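Local atomic coordinates of putative exported protein (Bacteroides fragilis, PDB entry 3FZX), a protein that is of unknown function but binds calcium ions and, as a putative exported protein with a YmcC-like antiparallel barrel, may bind lipids. Residues T158-G161 / A162-C165; M94-A97 / D98-M101; C7-F10 / F11-E15. All blocks are in the same frame, centred on the assembly; numbering follows the deposited sequence.

Contact 1 (T158-G161 / A162-C165)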
# COMPACT_ATOMS: atom_id res chain seq x y z
N THR A 158 -0.30 -1.98 30.34
CA THR A 158 -1.21 -1.00 29.79
C THR A 158 -2.58 -1.15 30.47
O THR A 158 -2.82 -2.13 31.22
CB THR A 158 -1.41 -1.19 28.26
OG1 THR A 158 -2.34 -2.26 28.04
CG2 THR A 158 -0.10 -1.49 27.55
N PRO A 159 -3.50 -0.18 30.22
CA PRO A 159 -4.86 -0.34 30.77
C PRO A 159 -5.60 -1.59 30.28
O PRO A 159 -6.46 -2.10 31.01
CB PRO A 159 -5.56 0.95 30.33
CG PRO A 159 -4.43 1.97 30.32
CD PRO A 159 -3.23 1.20 29.79
N ALA A 160 -5.26 -2.09 29.10
CA ALA A 160 -5.82 -3.35 28.58
C ALA A 160 -5.12 -4.59 29.16
O ALA A 160 -5.62 -5.68 29.02
CB ALA A 160 -5.80 -3.40 27.03
N GLY A 161 -3.97 -4.43 29.81
CA GLY A 161 -3.24 -5.55 30.40
C GLY A 161 -1.75 -5.47 30.12
O GLY A 161 -1.25 -4.45 29.61
N ALA A 162 -1.04 -6.54 30.47
CA ALA A 162 0.40 -6.66 30.31
C ALA A 162 0.66 -7.57 29.10
O ALA A 162 0.15 -8.70 29.04
CB ALA A 162 1.06 -7.23 31.58
N PHE A 163 1.44 -7.07 28.15
CA PHE A 163 1.74 -7.79 26.92
C PHE A 163 3.25 -7.84 26.66
O PHE A 163 3.96 -6.85 26.83
CB PHE A 163 1.01 -7.12 25.76
CG PHE A 163 -0.47 -7.08 25.95
CD1 PHE A 163 -1.24 -8.23 25.75
CD2 PHE A 163 -1.10 -5.92 26.37
CE1 PHE A 163 -2.63 -8.21 25.96
CE2 PHE A 163 -2.49 -5.90 26.60
CZ PHE A 163 -3.25 -7.03 26.38
N TYR A 164 3.75 -9.01 26.27
CA TYR A 164 5.15 -9.18 25.88
C TYR A 164 5.26 -8.63 24.48
O TYR A 164 4.54 -9.06 23.58
CB TYR A 164 5.59 -10.66 25.95
CG TYR A 164 7.09 -10.82 25.97
CD1 TYR A 164 7.83 -10.40 27.07
CD2 TYR A 164 7.78 -11.36 24.89
CE1 TYR A 164 9.21 -10.52 27.12
CE2 TYR A 164 9.19 -11.50 24.93
CZ TYR A 164 9.88 -11.08 26.06
OH TYR A 164 11.25 -11.18 26.16
N CYS A 165 6.14 -7.64 24.31
CA CYS A 165 6.26 -6.88 23.08
C CYS A 165 7.67 -6.84 22.51
O CYS A 165 8.65 -7.05 23.24
CB CYS A 165 5.92 -5.42 23.37
SG CYS A 165 4.22 -5.18 23.71
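The chain reverses from Thr-158 to Gly-161 in a type I beta turn and runs at once into the strand that holds Phe-163, whose ring comes back toward the turn. This is the tip of a beta hairpin joining two neighbouring strands of the barrel, 136-158 and 161-175. The two-residue connection, Pro-159 and Ala-160, is closed by a pair of backbone bonds, of which Thr-158 N to Gly-161 O is the shorter at 2.7 Å. Pro-159 suits the first corner of such a turn because its ring fixes a phi near -60°. Gly-161 leaves the turn with phi at 136°, a backbone shape that comes readily to glycine alone, and its bare backbone lets the Phe-163 ring draw close.

Thr-158 adds a further tie. Its OG1 stands between the backbone N and the carbonyl carbon (chi1 80°), where it donates to Gly-161 O at 2.9 Å. That carbonyl thus receives two donors from one residue, the amide and the hydroxyl of Thr-158. OG1 also accepts a weak, bent bond from Ala-160 N, as in an ST turn.

Phe-163 carries its ring beside its own backbone N, which brings CD2 within 3.6 Å of Gly-161 O and CZ within 3.8 Å of Ala-160 O. Leu-213 and Ile-216 of strand 207-217 also touch the ring. The small methyl of Ala-160 meets the same aromatic group, CB to CE2 at 4.2 Å, and Thr-158 OG1 lies in the ring plane at its edge, 3.9 Å from Phe-163 CE2.

Contact 2 (M94-A97 / D98-M101)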
# COMPACT_ATOMS: atom_id res chain seq x y z
N MSE A 94 -4.71 17.68 11.81
CA MSE A 94 -5.15 18.18 10.50
C MSE A 94 -6.30 17.36 9.92
O MSE A 94 -6.81 17.70 8.85
CB MSE A 94 -3.98 18.36 9.53
CG MSE A 94 -3.02 17.20 9.34
SE MSE A 94 -3.73 15.81 8.21
CE MSE A 94 -3.48 16.64 6.39
N MSE A 95 -6.74 16.32 10.64
CA MSE A 95 -7.76 15.40 10.10
C MSE A 95 -9.18 15.93 10.17
O MSE A 95 -9.58 16.55 11.15
CB MSE A 95 -7.75 14.08 10.84
CG MSE A 95 -6.79 13.01 10.32
SE MSE A 95 -6.71 11.64 11.75
CE MSE A 95 -5.02 10.87 11.12
N ASN A 96 -9.93 15.63 9.12
CA ASN A 96 -11.37 15.80 9.09
C ASN A 96 -11.92 14.76 8.09
O ASN A 96 -11.16 13.97 7.49
CB ASN A 96 -11.77 17.25 8.78
CG ASN A 96 -11.15 17.78 7.50
OD1 ASN A 96 -11.22 17.15 6.44
ND2 ASN A 96 -10.53 18.97 7.59
N ALA A 97 -13.24 14.73 7.94
CA ALA A 97 -13.90 13.76 7.08
C ALA A 97 -13.42 13.77 5.63
O ALA A 97 -13.53 12.76 4.96
CB ALA A 97 -15.41 13.97 7.12
N ASP A 98 -12.90 14.89 5.13
CA ASP A 98 -12.40 14.97 3.76
C ASP A 98 -10.90 14.66 3.62
O ASP A 98 -10.35 14.80 2.53
CB ASP A 98 -12.72 16.35 3.14
CG ASP A 98 -14.23 16.56 2.92
OD1 ASP A 98 -15.05 15.65 3.18
OD2 ASP A 98 -14.61 17.65 2.47
N VAL A 99 -10.24 14.26 4.71
CA VAL A 99 -8.83 13.89 4.65
C VAL A 99 -8.69 12.42 4.32
O VAL A 99 -9.37 11.58 4.87
CB VAL A 99 -8.06 14.21 5.97
CG1 VAL A 99 -6.74 13.46 6.03
CG2 VAL A 99 -7.82 15.72 6.09
N TYR A 100 -7.80 12.12 3.40
CA TYR A 100 -7.48 10.76 2.99
C TYR A 100 -6.02 10.57 3.18
O TYR A 100 -5.26 11.52 3.31
CB TYR A 100 -7.85 10.56 1.52
CG TYR A 100 -9.34 10.65 1.37
CD1 TYR A 100 -10.16 9.55 1.67
CD2 TYR A 100 -9.95 11.85 1.03
CE1 TYR A 100 -11.55 9.63 1.57
CE2 TYR A 100 -11.35 11.93 0.92
CZ TYR A 100 -12.13 10.83 1.20
OH TYR A 100 -13.49 10.92 1.11
N MSE A 101 -5.62 9.31 3.21
CA MSE A 101 -4.23 8.98 3.44
C MSE A 101 -3.83 7.74 2.64
O MSE A 101 -4.67 6.91 2.32
CB MSE A 101 -3.97 8.82 4.92
CG MSE A 101 -4.87 7.87 5.60
SE MSE A 101 -4.59 7.92 7.52
CE MSE A 101 -6.00 9.20 8.05
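Met-95 and Met-101, both selenomethionine in this crystal, meet through their terminal methyls, CE to CE at 3.6 Å. The two side chains cross at about a right angle; the Met-95 chain is extended beyond CG, whereas that of Met-101 bends at its last torsion. Long and flexible, such side chains can bring their ends together although they stand six positions apart in the chain. Val-99, where the turn passes into the strand, spreads its two methyls over residues 94 and 95: CG2 lies 3.5 Å from Met-94 O, while CG1 faces CG of Met-95 and, at 4.4 Å, SE of Met-94.

Next to this apolar patch the backbone is held by Asn-96, which begins a type I beta turn ending at Val-99. Its carbonyl O accepts Val-99 N at 2.9 Å, a nearly straight bond on the donor side (164°), although the donor stands well above the carbonyl plane. With chi1 at 55°, the side chain swings OD1 over the turn to take Asp-98 N at 3.1 Å, on a lone pair in the amide plane. This is an Asx turn laid over the beta turn, a task for which the short amide of asparagine is well suited. Ala-97, small and exposed, sits at the first corner, and exposed Asp-98 at the second. The turn leads from helix 89-94 into barrel strand 99-107.

Farther out, Asn-65 ND2 bonds to both Asn-96 O and Val-99 O, bracing the turn at its two ends. Asn-139 ND2 holds Met-94 O, and Gln-133 OE1 takes Asn-96 ND2 in a weak bond.

Contact 3 (C7-F10 / F11-E15)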
# COMPACT_ATOMS: atom_id res chain seq x y z
N CYS A 7 4.99 -17.90 12.23
CA CYS A 7 4.46 -16.72 11.48
C CYS A 7 3.44 -15.99 12.37
O CYS A 7 2.24 -16.26 12.30
CB CYS A 7 3.82 -17.16 10.16
N ALA A 8 3.92 -15.09 13.22
CA ALA A 8 3.05 -14.30 14.10
C ALA A 8 2.34 -13.19 13.31
O ALA A 8 2.89 -12.61 12.39
CB ALA A 8 3.86 -13.70 15.22
N PHE A 9 1.11 -12.88 13.70
CA PHE A 9 0.29 -11.89 13.00
C PHE A 9 0.09 -10.74 13.99
O PHE A 9 -0.63 -10.87 14.97
CB PHE A 9 -1.04 -12.55 12.58
CG PHE A 9 -1.83 -11.77 11.58
CD1 PHE A 9 -2.76 -10.84 11.99
CD2 PHE A 9 -1.67 -11.99 10.22
CE1 PHE A 9 -3.51 -10.10 11.07
CE2 PHE A 9 -2.41 -11.27 9.27
CZ PHE A 9 -3.35 -10.33 9.70
N PHE A 10 0.73 -9.60 13.73
CA PHE A 10 0.76 -8.47 14.68
C PHE A 10 -0.39 -7.50 14.53
O PHE A 10 -0.18 -6.34 14.25
CB PHE A 10 2.10 -7.75 14.51
CG PHE A 10 3.25 -8.64 14.79
CD1 PHE A 10 3.45 -9.11 16.09
CD2 PHE A 10 4.07 -9.10 13.78
CE1 PHE A 10 4.49 -9.97 16.38
CE2 PHE A 10 5.11 -9.96 14.06
CZ PHE A 10 5.33 -10.40 15.37
N PHE A 11 -1.61 -8.00 14.71
CA PHE A 11 -2.84 -7.21 14.55
C PHE A 11 -4.01 -8.11 14.95
O PHE A 11 -3.93 -9.32 14.81
CB PHE A 11 -3.02 -6.75 13.08
CG PHE A 11 -4.01 -5.63 12.92
CD1 PHE A 11 -3.67 -4.32 13.28
CD2 PHE A 11 -5.28 -5.87 12.41
CE1 PHE A 11 -4.58 -3.28 13.16
CE2 PHE A 11 -6.21 -4.82 12.25
CZ PHE A 11 -5.87 -3.53 12.64
N PRO A 12 -5.11 -7.55 15.47
CA PRO A 12 -6.22 -8.44 15.75
C PRO A 12 -6.71 -9.15 14.49
O PRO A 12 -6.66 -8.58 13.40
CB PRO A 12 -7.30 -7.51 16.28
CG PRO A 12 -6.89 -6.17 15.82
CD PRO A 12 -5.41 -6.18 15.92
N ASN A 13 -7.17 -10.38 14.65
CA ASN A 13 -7.61 -11.16 13.52
C ASN A 13 -8.92 -11.94 13.69
O ASN A 13 -9.27 -12.69 12.81
CB ASN A 13 -6.44 -12.04 13.04
CG ASN A 13 -5.81 -12.81 14.13
OD1 ASN A 13 -6.27 -13.88 14.43
ND2 ASN A 13 -4.74 -12.28 14.75
N GLN A 14 -9.67 -11.73 14.77
CA GLN A 14 -11.02 -12.32 14.91
C GLN A 14 -12.05 -11.33 14.42
O GLN A 14 -12.07 -10.21 14.89
CB GLN A 14 -11.37 -12.64 16.37
CG GLN A 14 -10.35 -13.44 17.11
CD GLN A 14 -10.80 -13.84 18.52
OE1 GLN A 14 -11.93 -13.54 18.96
NE2 GLN A 14 -9.90 -14.51 19.24
N GLU A 15 -12.94 -11.75 13.52
CA GLU A 15 -13.99 -10.86 13.01
C GLU A 15 -14.76 -10.24 14.16
O GLU A 15 -15.11 -10.93 15.09
CB GLU A 15 -14.98 -11.61 12.09
CG GLU A 15 -14.36 -11.97 10.75
CD GLU A 15 -15.33 -12.58 9.74
OE1 GLU A 15 -16.51 -12.87 10.12
OE2 GLU A 15 -14.89 -12.77 8.58
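Phe-9 presents the edge of its ring to Phe-11 O, which lies in the ring plane 3.4 Å from CD1. Around this edge the contact is close. Phe-11 CB packs on Phe-9 CE1 at 3.9 Å, and Asn-13 slides past in the opposite direction, its amide plane nearly perpendicular to the ring and its ND2 3.7 Å from CD1 of Phe-9. The bend is an inverse gamma turn centred on Phe-10, in which Phe-11 N gives a weak bond to Phe-9 O at 3.0 Å. With CG anti to the backbone N (chi1 -166°), the Phe-9 ring reaches alongside the next residues and brings CD1 and CE1 to Phe-11.

Asparagine serves the buried carbonyl well: Asn-13 ND2 donates to Phe-11 O at 3.1 Å, approaching almost head-on (C=O...donor angle 160°). The same nitrogen also bonds to Asn-192 OD1, so two bonds engage ND2 and limit the rotation of the amide. Pro-12, rigid and apolar, lays CD over one face of the Phe-11 ring, toward its rim.

Past Asn-13 the chain loosens. Gln-14 and Glu-15 are exposed, as suits their polar ends, and do not touch residues 7-10; Glu-15 forms a long, weak ion pair with Lys-137 of the second subunit.

This N-terminal arm, without regular structure itself, uses its aromatic residues to grip the barrel. Phe-9 stacks edge-to-face with Phe-78 and Phe-11 with Tyr-36, and both rings also rest on strands 47-58 and 63-74. Phe-10 turns elsewhere, meeting Tyr-189 of strand 180-190 edge-to-face.

How the contacts relate
Contact 3 is the buried one: phenylalanines of the irregular N-terminal arm pack against several barrel strands, with an asparagine satisfying an inner carbonyl. Contact 1 lies at the surface and contact 2 is partly buried; both are turns entering strands of the same sheet, on opposite sides of the chain's centre, their own centres about 30 Å apart. Each carries a type I turn strengthened by a side chain, a threonine hydroxyl in 158-165 and an asparagine amide in 94-101, but the first closes a hairpin between adjacent strands, while the second follows a helix. Contact 3 is nearer to contact 1, about 7 Å between nearest atoms, yet they do not touch.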